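Local atomic coordinates of chloromuconate cycloisomerase (Rhodococcus opacus, PDB entry 4M0X), a protein that belongs to the enolase superfamily, pairing an N-terminal capping domain with a barrel domain that binds manganese. Residues I135-A140 and V322-F327. Numbering follows the deposited sequence.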
loop_
_atom_site.group_PDB
_atom_site.type_symbol
_atom_site.label_atom_id
_atom_site.label_comp_id
_atom_site.label_asym_id
_atom_site.label_seq_id
_atom_site.Cartn_x
_atom_site.Cartn_y
_atom_site.Cartn_z
ATOM N N ILE A 135 30.435 21.272 20.682
ATOM C CA ILE A 135 29.524 20.122 20.643
ATOM C C ILE A 135 29.747 19.145 21.811
ATOM O O ILE A 135 30.883 18.799 22.103
ATOM C CB ILE A 135 29.639 19.337 19.334
ATOM C CG1 ILE A 135 30.084 20.251 18.190
ATOM C CG2 ILE A 135 28.304 18.650 19.066
ATOM C CD1 ILE A 135 30.172 19.573 16.845
ATOM N N PRO A 136 28.678 18.696 22.486
ATOM C CA PRO A 136 28.981 17.696 23.527
ATOM C C PRO A 136 29.345 16.370 22.855
ATOM O O PRO A 136 28.742 15.996 21.835
ATOM C CB PRO A 136 27.661 17.571 24.315
ATOM C CG PRO A 136 26.797 18.723 23.849
ATOM C CD PRO A 136 27.239 19.013 22.424
ATOM N N ILE A 137 30.345 15.688 23.392
ATOM C CA ILE A 137 30.837 14.453 22.798
ATOM C C ILE A 137 30.187 13.188 23.420
ATOM O O ILE A 137 29.954 13.125 24.633
ATOM C CB ILE A 137 32.358 14.451 22.883
ATOM C CG1 ILE A 137 32.890 15.627 22.083
ATOM C CG2 ILE A 137 32.963 13.195 22.291
ATOM C CD1 ILE A 137 32.566 15.568 20.595
ATOM N N THR A 138 29.835 12.219 22.576
ATOM C CA THR A 138 29.336 10.938 23.058
ATOM C C THR A 138 30.522 9.992 23.113
ATOM O O THR A 138 31.176 9.748 22.084
ATOM C CB THR A 138 28.248 10.360 22.148
ATOM O OG1 THR A 138 27.026 11.062 22.380
ATOM C CG2 THR A 138 28.010 8.912 22.430
ATOM N N TRP A 139 30.815 9.496 24.320
ATOM C CA TRP A 139 31.931 8.598 24.526
ATOM C C TRP A 139 31.579 7.175 24.156
ATOM O O TRP A 139 30.643 6.588 24.712
ATOM C CB TRP A 139 32.411 8.605 25.987
ATOM C CG TRP A 139 33.659 7.783 26.117
ATOM C CD1 TRP A 139 33.758 6.529 26.616
ATOM C CD2 TRP A 139 34.966 8.138 25.649
ATOM N NE1 TRP A 139 35.043 6.077 26.504
ATOM C CE2 TRP A 139 35.811 7.047 25.915
ATOM C CE3 TRP A 139 35.508 9.281 25.027
ATOM C CZ2 TRP A 139 37.177 7.063 25.609
ATOM C CZ3 TRP A 139 36.869 9.298 24.716
ATOM C CH2 TRP A 139 37.687 8.197 25.015
ATOM N N ALA A 140 32.343 6.603 23.238
ATOM C CA ALA A 140 32.087 5.234 22.830
ATOM C C ALA A 140 33.062 4.246 23.465
ATOM O O ALA A 140 34.247 4.182 23.103
ATOM C CB ALA A 140 32.036 5.093 21.304
ATOM N N VAL A 322 20.633 13.703 18.299
ATOM C CA VAL A 322 21.138 12.439 18.781
ATOM C C VAL A 322 22.519 12.655 19.400
ATOM O O VAL A 322 23.025 11.812 20.117
ATOM C CB VAL A 322 21.206 11.400 17.628
ATOM C CG1 VAL A 322 21.832 10.096 18.091
ATOM C CG2 VAL A 322 19.807 11.087 17.103
ATOM N N GLY A 323 23.139 13.786 19.113
ATOM C CA GLY A 323 24.456 14.055 19.634
ATOM C C GLY A 323 25.573 13.962 18.623
ATOM O O GLY A 323 25.335 13.922 17.418
ATOM N N CYS A 324 26.798 13.957 19.124
ATOM C CA CYS A 324 28.004 13.854 18.316
ATOM C C CYS A 324 29.097 12.940 18.974
ATOM O O CYS A 324 29.397 13.037 20.178
ATOM C CB CYS A 324 28.518 15.246 18.024
ATOM S SG CYS A 324 30.210 15.294 17.429
ATOM N N GLU A 325 29.673 12.048 18.186
ATOM C CA GLU A 325 30.653 11.112 18.714
ATOM C C GLU A 325 32.076 11.418 18.212
ATOM O O GLU A 325 32.832 10.496 17.914
ATOM C CB GLU A 325 30.259 9.652 18.383
ATOM C CG GLU A 325 30.022 9.384 16.891
ATOM C CD GLU A 325 29.897 7.899 16.524
ATOM O OE1 GLU A 325 29.910 7.011 17.417
ATOM O OE2 GLU A 325 29.800 7.601 15.313
ATOM N N LEU A 326 32.460 12.690 18.119
ATOM C CA LEU A 326 33.784 12.969 17.582
ATOM C C LEU A 326 34.871 12.919 18.631
ATOM O O LEU A 326 35.612 13.880 18.773
ATOM C CB LEU A 326 33.838 14.296 16.863
ATOM C CG LEU A 326 33.461 14.269 15.400
ATOM C CD1 LEU A 326 33.459 15.686 14.847
ATOM C CD2 LEU A 326 34.436 13.408 14.622
ATOM N N PHE A 327 34.983 11.786 19.333
ATOM C CA PHE A 327 35.932 11.587 20.438
ATOM C C PHE A 327 37.222 10.980 19.887
ATOM O O PHE A 327 38.253 10.987 20.547
ATOM C CB PHE A 327 35.348 10.592 21.438
ATOM C CG PHE A 327 35.149 9.232 20.840
ATOM C CD1 PHE A 327 36.195 8.324 20.778
ATOM C CD2 PHE A 327 33.943 8.885 20.270
ATOM C CE1 PHE A 327 36.041 7.082 20.175
ATOM C CE2 PHE A 327 33.773 7.649 19.670
ATOM C CZ PHE A 327 34.826 6.747 19.617
HETATM O O HOH W 1 26.988 13.821 21.647
#
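T138 and C324 carry the direct backbone link: T138 N donates to C324 O at 2.6 Å, with 152° at the hydrogen. C324 O also receives a CA-H...O contact from I137 CA. One water extends this join, donating to P136 O and hydrogen-bonding to T138 OG1, which also bonds S163 OG on the next strand; its apparent bond from C324 N is doubtfully short.

Apolar contacts add to these bonds. I135 CG2 sits 3.6 Å from C324 CB. The two branches of I137 part company, CD1 reaching C324 SG and L326 CB while CG2 meets F327 CB at 3.6 Å. F327 CB also touches W139 CE3. F327 CG lies between backbone N and carbonyl carbon (chi1 63°), bringing CE2 to 3.5 Å from A140 CB, while A140 N stands over one ring face, towards its rim. The six-membered ring of W139 meets this phenyl obliquely, planes at 55°.

Strands 134-141 and 323-324 are the first and last of the enolase-type barrel, so this contact closes it. With a single direct hydrogen bond between the segments, the join probably depends largely on side-chain packing, beside E325, whose carboxylate accepts from A299 N and salt-bridges K165 near the manganese.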